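PDB 3IFR: carbohydrate kinase, FGGY from Rhodospirillum rubrum, which probably transfers a phosphate group from ATP to D-xylulose, acting as a xylulokinase. Local coordinates for residues Leu431-Gly436 and Ala460-Gly465; Arg403-Asp408 and Pro427-Ala432. All coordinates share one frame; numbering follows the deposited sequence.

Contact 1: residues Leu431-Gly436 and Ala460-Gly465; sequences LANPLG and ALVRTG
A432 and R463 form the hydrogen-bonded pair of a short antiparallel ladder, where strand 463-468 closes one edge of the mixed sheet in the C-terminal half of this actin-like ATPase fold. A432 N donates to R463 O at 2.8 Å, arriving above the carbonyl plane, 42° out of it. In the return bond R463 N reaches A432 O at 3.2 Å, this time in the plane of the carbonyl. R463 O also meets the CA of L431 at 3.4 Å, a CA-H...O contact, so one oxygen serves two neighbouring residues.

The R463 side chain is worth following outward. Its CB lies 3.7 Å from A432 CB and also packs on A432 O. With CG set opposite the backbone N (chi1 -163°), the chain runs on past the same methyl, and CD is still only 3.9 Å from A432 CB. There it bends at chi3, -62°, and NE and the guanidinium lead away from A432. The long aliphatic part thus lies over the alanine, at the solvent-facing end of the sheet face that L430 also lies on.

On the other face L431 and T464 make the non-hydrogen-bonded pair, with L431 CB resting on T464 CA rather than on the threonine's branches; L431 itself is buried, and its side chain also touches F405 and S407 of strand 403-407. R463 is the centre of an inverse gamma turn, in which T464 N bonds weakly back to V462 O. Just before it, V462 closes the end of the ladder: its CB covers A432 O at 3.6 Å, CG2 approaches L431 CD1 loosely at 4.4 Å, and CG1 crosses the N433 side chain obliquely, coming 3.8 Å from the amide nitrogen ND2.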
ATOM      1  N   LEU A 431      -6.199  -4.797  15.048  1.00 23.21           N
ATOM      2  CA  LEU A 431      -7.405  -5.082  14.283  1.00 29.69           C
ATOM      3  C   LEU A 431      -7.096  -6.099  13.189  1.00 27.53           C
ATOM      4  O   LEU A 431      -5.942  -6.310  12.800  1.00 26.22           O
ATOM      5  CB  LEU A 431      -7.958  -3.812  13.654  1.00 29.80           C
ATOM      6  CG  LEU A 431      -7.014  -3.253  12.596  1.00 27.32           C
ATOM      7  CD1 LEU A 431      -7.632  -3.400  11.220  1.00 27.98           C
ATOM      8  CD2 LEU A 431      -6.709  -1.786  12.873  1.00 28.46           C
ATOM      9  N   ALA A 432      -8.132  -6.761  12.714  1.00 29.18           N
ATOM     10  CA  ALA A 432      -7.964  -7.660  11.580  1.00 33.79           C
ATOM     11  C   ALA A 432      -8.763  -7.112  10.415  1.00 33.88           C
ATOM     12  O   ALA A 432      -9.915  -6.690  10.572  1.00 36.95           O
ATOM     13  CB  ALA A 432      -8.429  -9.062  11.935  1.00 31.01           C
ATOM     14  N   ASN A 433      -8.179  -7.125   9.237  1.00 32.29           N
ATOM     15  CA  ASN A 433      -8.857  -6.570   8.080  1.00 33.50           C
ATOM     16  C   ASN A 433      -8.573  -7.505   6.951  1.00 35.87           C
ATOM     17  O   ASN A 433      -7.782  -7.186   6.084  1.00 38.02           O
ATOM     18  CB  ASN A 433      -8.240  -5.222   7.782  1.00 35.17           C
ATOM     19  CG  ASN A 433      -8.997  -4.433   6.739  1.00 40.41           C
ATOM     20  OD1 ASN A 433      -8.644  -3.250   6.515  1.00 37.16           O
ATOM     21  ND2 ASN A 433     -10.031  -5.056   6.082  1.00 34.23           N
ATOM     22  N   PRO A 434      -9.186  -8.692   6.985  1.00 37.34           N
ATOM     23  CA  PRO A 434      -8.785  -9.781   6.092  1.00 37.70           C
ATOM     24  C   PRO A 434      -9.234  -9.514   4.646  1.00 40.46           C
ATOM     25  O   PRO A 434      -8.432  -9.617   3.717  1.00 41.56           O
ATOM     26  CB  PRO A 434      -9.514 -11.004   6.661  1.00 33.03           C
ATOM     27  CG  PRO A 434     -10.384 -10.506   7.765  1.00 38.08           C
ATOM     28  CD  PRO A 434     -10.418  -9.008   7.721  1.00 37.36           C
ATOM     29  N   LEU A 435     -10.498  -9.151   4.471  1.00 39.31           N
ATOM     30  CA  LEU A 435     -11.047  -8.900   3.151  1.00 37.52           C
ATOM     31  C   LEU A 435     -10.249  -7.828   2.458  1.00 40.31           C
ATOM     32  O   LEU A 435     -10.269  -7.758   1.240  1.00 39.51           O
ATOM     33  CB  LEU A 435     -12.485  -8.423   3.262  1.00 38.78           C
ATOM     34  CG  LEU A 435     -13.490  -9.551   3.427  1.00 39.92           C
ATOM     35  CD1 LEU A 435     -12.964 -10.546   4.434  1.00 42.14           C
ATOM     36  CD2 LEU A 435     -14.862  -9.001   3.857  1.00 37.57           C
ATOM     37  N   GLY A 436      -9.590  -6.958   3.228  1.00 38.18           N
ATOM     38  CA  GLY A 436      -8.667  -5.982   2.666  1.00 33.47           C
ATOM     39  C   GLY A 436      -9.159  -4.619   2.156  1.00 32.57           C
ATOM     40  O   GLY A 436      -9.979  -3.916   2.803  1.00 28.40           O
ATOM     41  N   ALA A 460     -16.930  -0.654  11.539  1.00 32.33           N
ATOM     42  CA  ALA A 460     -17.985  -1.612  11.745  1.00 29.94           C
ATOM     43  C   ALA A 460     -17.820  -2.785  10.846  1.00 32.67           C
ATOM     44  O   ALA A 460     -18.484  -3.758  11.015  1.00 37.87           O
ATOM     45  CB  ALA A 460     -19.309  -0.994  11.509  1.00 28.72           C
ATOM     46  N   LEU A 461     -16.938  -2.680   9.873  1.00 30.79           N
ATOM     47  CA  LEU A 461     -16.748  -3.722   8.901  1.00 29.22           C
ATOM     48  C   LEU A 461     -15.494  -4.445   9.155  1.00 29.99           C
ATOM     49  O   LEU A 461     -15.200  -5.374   8.479  1.00 26.74           O
ATOM     50  CB  LEU A 461     -16.651  -3.130   7.522  1.00 29.09           C
ATOM     51  CG  LEU A 461     -17.746  -3.301   6.522  1.00 26.91           C
ATOM     52  CD1 LEU A 461     -18.965  -3.863   7.099  1.00 28.99           C
ATOM     53  CD2 LEU A 461     -17.987  -2.038   5.892  1.00 23.87           C
ATOM     54  N   VAL A 462     -14.729  -3.997  10.121  1.00 32.34           N
ATOM     55  CA  VAL A 462     -13.551  -4.745  10.460  1.00 35.15           C
ATOM     56  C   VAL A 462     -13.536  -5.253  11.882  1.00 32.46           C
ATOM     57  O   VAL A 462     -14.289  -4.842  12.715  1.00 38.80           O
ATOM     58  CB  VAL A 462     -12.263  -4.032  10.108  1.00 30.66           C
ATOM     59  CG1 VAL A 462     -12.311  -3.538   8.732  1.00 30.18           C
ATOM     60  CG2 VAL A 462     -12.010  -2.961  11.053  1.00 35.09           C
ATOM     61  N   ARG A 463     -12.636  -6.174  12.101  1.00 20.00           N
ATOM     62  CA  ARG A 463     -12.486  -6.927  13.314  1.00 20.00           C
ATOM     63  C   ARG A 463     -11.503  -6.216  14.226  1.00 20.00           C
ATOM     64  O   ARG A 463     -10.382  -6.638  14.363  1.00 38.94           O
ATOM     65  CB  ARG A 463     -11.937  -8.269  12.878  1.00 20.00           C
ATOM     66  CG  ARG A 463     -12.004  -9.431  13.795  1.00 20.00           C
ATOM     67  CD  ARG A 463     -11.858 -10.726  12.970  1.00 20.00           C
ATOM     68  NE  ARG A 463     -12.948 -10.844  12.015  1.00 20.00           N
ATOM     69  CZ  ARG A 463     -14.042 -11.588  12.203  1.00 20.00           C
ATOM     70  NH1 ARG A 463     -14.175 -12.321  13.289  1.00 20.00           N
ATOM     71  NH2 ARG A 463     -14.997 -11.620  11.291  1.00 20.00           N
ATOM     72  N   THR A 464     -11.941  -5.136  14.841  1.00 34.36           N
ATOM     73  CA  THR A 464     -11.160  -4.424  15.813  1.00 32.62           C
ATOM     74  C   THR A 464     -10.942  -5.287  17.036  1.00 30.91           C
ATOM     75  O   THR A 464     -11.812  -5.966  17.494  1.00 40.19           O
ATOM     76  CB  THR A 464     -11.851  -3.165  16.199  1.00 36.89           C
ATOM     77  OG1 THR A 464     -11.003  -2.390  17.044  1.00 39.26           O
ATOM     78  CG2 THR A 464     -13.042  -3.501  16.928  1.00 43.04           C
ATOM     79  N   GLY A 465      -9.746  -5.300  17.554  1.00 29.25           N
ATOM     80  CA  GLY A 465      -9.444  -6.216  18.619  1.00 25.40           C
ATOM     81  C   GLY A 465      -8.854  -5.611  19.842  1.00 22.43           C
ATOM     82  O   GLY A 465      -9.327  -4.650  20.321  1.00 29.60           O
TER

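Contact 2: residues Arg403-Asp408 and Pro427-Ala432; sequences RFFASD and PVQLLA
F404 O takes the amide hydrogen of Q429 in an almost straight bond of 2.8 Å (174° at the hydrogen), setting the parallel register of this beta-alpha-beta unit, whose helix 414-424 links the two strands. Next comes F405, whose ring carbon CD1 lies 3.8 Å from both CB and CG of Q429, ring and amide planes 35° apart. Its outer end, CZ, sits 3.3 Å above the R403 guanidinium plane, so the ring's edge meets the guanidinium face.

A406 N donates to Q429 O at 2.8 Å, and A406 O accepts L431 N nearly along the C=O axis. The A406 methyl packs against V428 CG1 and L430 CD2, which sit together on one side of it, the latter at 3.6 Å, and also touches M417 of the linking helix. S407 CB then meets L431 CD1 at 3.9 Å, while D408 turns away to a salt bridge with K264.

Bent at chi2 (71°), the Q429 side chain brings NE2 to L430 O at 2.9 Å and to G465 O of the next strand. A leucine here would probably leave G465 O without its amide donor and remove the second grip on L430 O. Backbone bonds and apolar side chains therefore hold the two strands together, while the Q429 amide links strand 428-432 to the edge strand 463-468.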
ATOM      1  N   ARG A 403      -2.584   8.548  17.049  1.00 19.81           N
ATOM      2  CA  ARG A 403      -3.513   7.456  17.282  1.00 19.96           C
ATOM      3  C   ARG A 403      -3.096   6.284  16.388  1.00 22.08           C
ATOM      4  O   ARG A 403      -3.104   6.415  15.146  1.00 22.71           O
ATOM      5  CB  ARG A 403      -4.887   7.946  16.934  1.00 17.45           C
ATOM      6  CG  ARG A 403      -6.061   7.229  17.493  1.00 20.41           C
ATOM      7  CD  ARG A 403      -7.169   7.537  16.505  1.00 22.82           C
ATOM      8  NE  ARG A 403      -8.501   7.123  16.865  1.00 25.53           N
ATOM      9  CZ  ARG A 403      -9.476   7.021  15.971  1.00 28.32           C
ATOM     10  NH1 ARG A 403      -9.215   7.260  14.702  1.00 24.28           N
ATOM     11  NH2 ARG A 403     -10.700   6.662  16.339  1.00 33.26           N
ATOM     12  N   PHE A 404      -2.727   5.167  17.019  1.00 17.22           N
ATOM     13  CA  PHE A 404      -2.026   4.057  16.367  1.00 17.01           C
ATOM     14  C   PHE A 404      -2.811   2.756  16.283  1.00 19.69           C
ATOM     15  O   PHE A 404      -3.467   2.336  17.240  1.00 17.74           O
ATOM     16  CB  PHE A 404      -0.716   3.744  17.093  1.00 19.15           C
ATOM     17  CG  PHE A 404       0.268   4.861  17.043  1.00 19.75           C
ATOM     18  CD1 PHE A 404       1.217   4.907  16.050  1.00 18.99           C
ATOM     19  CD2 PHE A 404       0.203   5.900  17.971  1.00 19.36           C
ATOM     20  CE1 PHE A 404       2.107   5.972  15.982  1.00 22.22           C
ATOM     21  CE2 PHE A 404       1.077   6.956  17.913  1.00 19.47           C
ATOM     22  CZ  PHE A 404       2.029   7.002  16.931  1.00 22.75           C
ATOM     23  N   PHE A 405      -2.711   2.112  15.118  1.00 21.04           N
ATOM     24  CA  PHE A 405      -3.442   0.889  14.852  1.00 20.90           C
ATOM     25  C   PHE A 405      -2.448  -0.093  14.278  1.00 22.68           C
ATOM     26  O   PHE A 405      -1.545   0.303  13.547  1.00 22.29           O
ATOM     27  CB  PHE A 405      -4.583   1.151  13.850  1.00 19.23           C
ATOM     28  CG  PHE A 405      -5.573   2.218  14.302  1.00 22.39           C
ATOM     29  CD1 PHE A 405      -6.823   1.869  14.799  1.00 24.51           C
ATOM     30  CD2 PHE A 405      -5.245   3.565  14.260  1.00 19.26           C
ATOM     31  CE1 PHE A 405      -7.725   2.860  15.217  1.00 20.27           C
ATOM     32  CE2 PHE A 405      -6.141   4.541  14.666  1.00 18.39           C
ATOM     33  CZ  PHE A 405      -7.377   4.184  15.136  1.00 21.25           C
ATOM     34  N   ALA A 406      -2.592  -1.371  14.604  1.00 22.01           N
ATOM     35  CA  ALA A 406      -1.823  -2.370  13.892  1.00 21.70           C
ATOM     36  C   ALA A 406      -2.760  -3.378  13.232  1.00 25.01           C
ATOM     37  O   ALA A 406      -3.833  -3.687  13.738  1.00 25.89           O
ATOM     38  CB  ALA A 406      -0.806  -3.037  14.783  1.00 19.10           C
ATOM     39  N   SER A 407      -2.358  -3.853  12.071  1.00 24.22           N
ATOM     40  CA  SER A 407      -3.143  -4.815  11.324  1.00 27.71           C
ATOM     41  C   SER A 407      -2.196  -5.824  10.694  1.00 28.08           C
ATOM     42  O   SER A 407      -0.966  -5.720  10.834  1.00 29.77           O
ATOM     43  CB  SER A 407      -3.904  -4.120  10.215  1.00 28.15           C
ATOM     44  OG  SER A 407      -3.009  -3.860   9.158  1.00 28.97           O
ATOM     45  N   ASP A 408      -2.781  -6.801  10.011  1.00 28.96           N
ATOM     46  CA  ASP A 408      -2.041  -7.856   9.326  1.00 28.64           C
ATOM     47  C   ASP A 408      -1.443  -8.902  10.250  1.00 29.37           C
ATOM     48  O   ASP A 408      -1.638  -8.872  11.476  1.00 29.89           O
ATOM     49  CB  ASP A 408      -0.935  -7.282   8.444  1.00 30.92           C
ATOM     50  CG  ASP A 408      -0.793  -8.040   7.137  1.00 34.75           C
ATOM     51  OD1 ASP A 408      -0.805  -9.293   7.153  1.00 31.76           O
ATOM     52  OD2 ASP A 408      -0.703  -7.370   6.084  1.00 36.96           O
ATOM     53  N   PRO A 427      -0.472   3.685  23.102  1.00 20.49           N
ATOM     54  CA  PRO A 427      -1.358   2.529  22.964  1.00 18.92           C
ATOM     55  C   PRO A 427      -1.473   2.093  21.509  1.00 18.52           C
ATOM     56  O   PRO A 427      -1.472   2.964  20.635  1.00 17.62           O
ATOM     57  CB  PRO A 427      -2.703   3.070  23.488  1.00 22.81           C
ATOM     58  CG  PRO A 427      -2.315   4.188  24.437  1.00 18.55           C
ATOM     59  CD  PRO A 427      -1.154   4.833  23.723  1.00 20.02           C
ATOM     60  N   VAL A 428      -1.531   0.788  21.242  1.00 15.11           N
ATOM     61  CA  VAL A 428      -1.649   0.331  19.869  1.00 16.79           C
ATOM     62  C   VAL A 428      -2.965  -0.432  19.709  1.00 18.21           C
ATOM     63  O   VAL A 428      -3.175  -1.428  20.389  1.00 19.47           O
ATOM     64  CB  VAL A 428      -0.465  -0.591  19.442  1.00 15.90           C
ATOM     65  CG1 VAL A 428      -0.701  -1.115  18.063  1.00 16.76           C
ATOM     66  CG2 VAL A 428       0.918   0.103  19.543  1.00 15.72           C
ATOM     67  N   GLN A 429      -3.852   0.014  18.829  1.00 17.34           N
ATOM     68  CA  GLN A 429      -5.117  -0.709  18.617  1.00 19.00           C
ATOM     69  C   GLN A 429      -4.959  -1.784  17.543  1.00 21.04           C
ATOM     70  O   GLN A 429      -4.793  -1.456  16.368  1.00 21.16           O
ATOM     71  CB  GLN A 429      -6.223   0.255  18.192  1.00 21.12           C
ATOM     72  CG  GLN A 429      -7.548  -0.451  17.770  1.00 24.66           C
ATOM     73  CD  GLN A 429      -8.283  -1.058  18.963  1.00 24.82           C
ATOM     74  OE1 GLN A 429      -8.929  -0.339  19.734  1.00 24.51           O
ATOM     75  NE2 GLN A 429      -8.167  -2.386  19.130  1.00 22.52           N
ATOM     76  N   LEU A 430      -4.991  -3.055  17.943  1.00 19.79           N
ATOM     77  CA  LEU A 430      -4.893  -4.168  17.001  1.00 22.53           C
ATOM     78  C   LEU A 430      -6.245  -4.359  16.301  1.00 25.78           C
ATOM     79  O   LEU A 430      -7.301  -4.090  16.887  1.00 26.50           O
ATOM     80  CB  LEU A 430      -4.513  -5.471  17.708  1.00 21.91           C
ATOM     81  CG  LEU A 430      -3.178  -5.574  18.434  1.00 24.63           C
ATOM     82  CD1 LEU A 430      -2.922  -7.060  18.868  1.00 18.52           C
ATOM     83  CD2 LEU A 430      -2.028  -5.014  17.536  1.00 21.50           C
ATOM     84  N   LEU A 431      -6.199  -4.797  15.048  1.00 23.21           N
ATOM     85  CA  LEU A 431      -7.405  -5.082  14.283  1.00 29.69           C
ATOM     86  C   LEU A 431      -7.096  -6.099  13.189  1.00 27.53           C
ATOM     87  O   LEU A 431      -5.942  -6.310  12.800  1.00 26.22           O
ATOM     88  CB  LEU A 431      -7.958  -3.812  13.654  1.00 29.80           C
ATOM     89  CG  LEU A 431      -7.014  -3.253  12.596  1.00 27.32           C
ATOM     90  CD1 LEU A 431      -7.632  -3.400  11.220  1.00 27.98           C
ATOM     91  CD2 LEU A 431      -6.709  -1.786  12.873  1.00 28.46           C
ATOM     92  N   ALA A 432      -8.132  -6.761  12.714  1.00 29.18           N
ATOM     93  CA  ALA A 432      -7.964  -7.660  11.580  1.00 33.79           C
ATOM     94  C   ALA A 432      -8.763  -7.112  10.415  1.00 33.88           C
ATOM     95  O   ALA A 432      -9.915  -6.690  10.572  1.00 36.95           O
ATOM     96  CB  ALA A 432      -8.429  -9.062  11.935  1.00 31.01           C
TER
HETATM   97  O   HOH W   1      -2.694   5.078  20.211  1.00 20.52           O

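Overall arrangement
Both contacts use strand 428-432, which lies between its parallel neighbour 403-407 and the antiparallel edge strand 463-468, and they share L431 and A432. Contact 2 is the buried one, well inside the sheet, with alanine, valine and leucine groups facing a helix. Contact 1 is a surface contact at the strand's end, smaller in buried area, with L431, A432, V462 and R463 sharing the covering about equally. Their centres lie about 10 Å apart, and they meet directly: G465 N probably hydrogen-bonds to L430 O, carrying the ladder of contact 1 back along the strand. L431 belongs to both, its backbone N turned to 403-407 and its CA to 463-468.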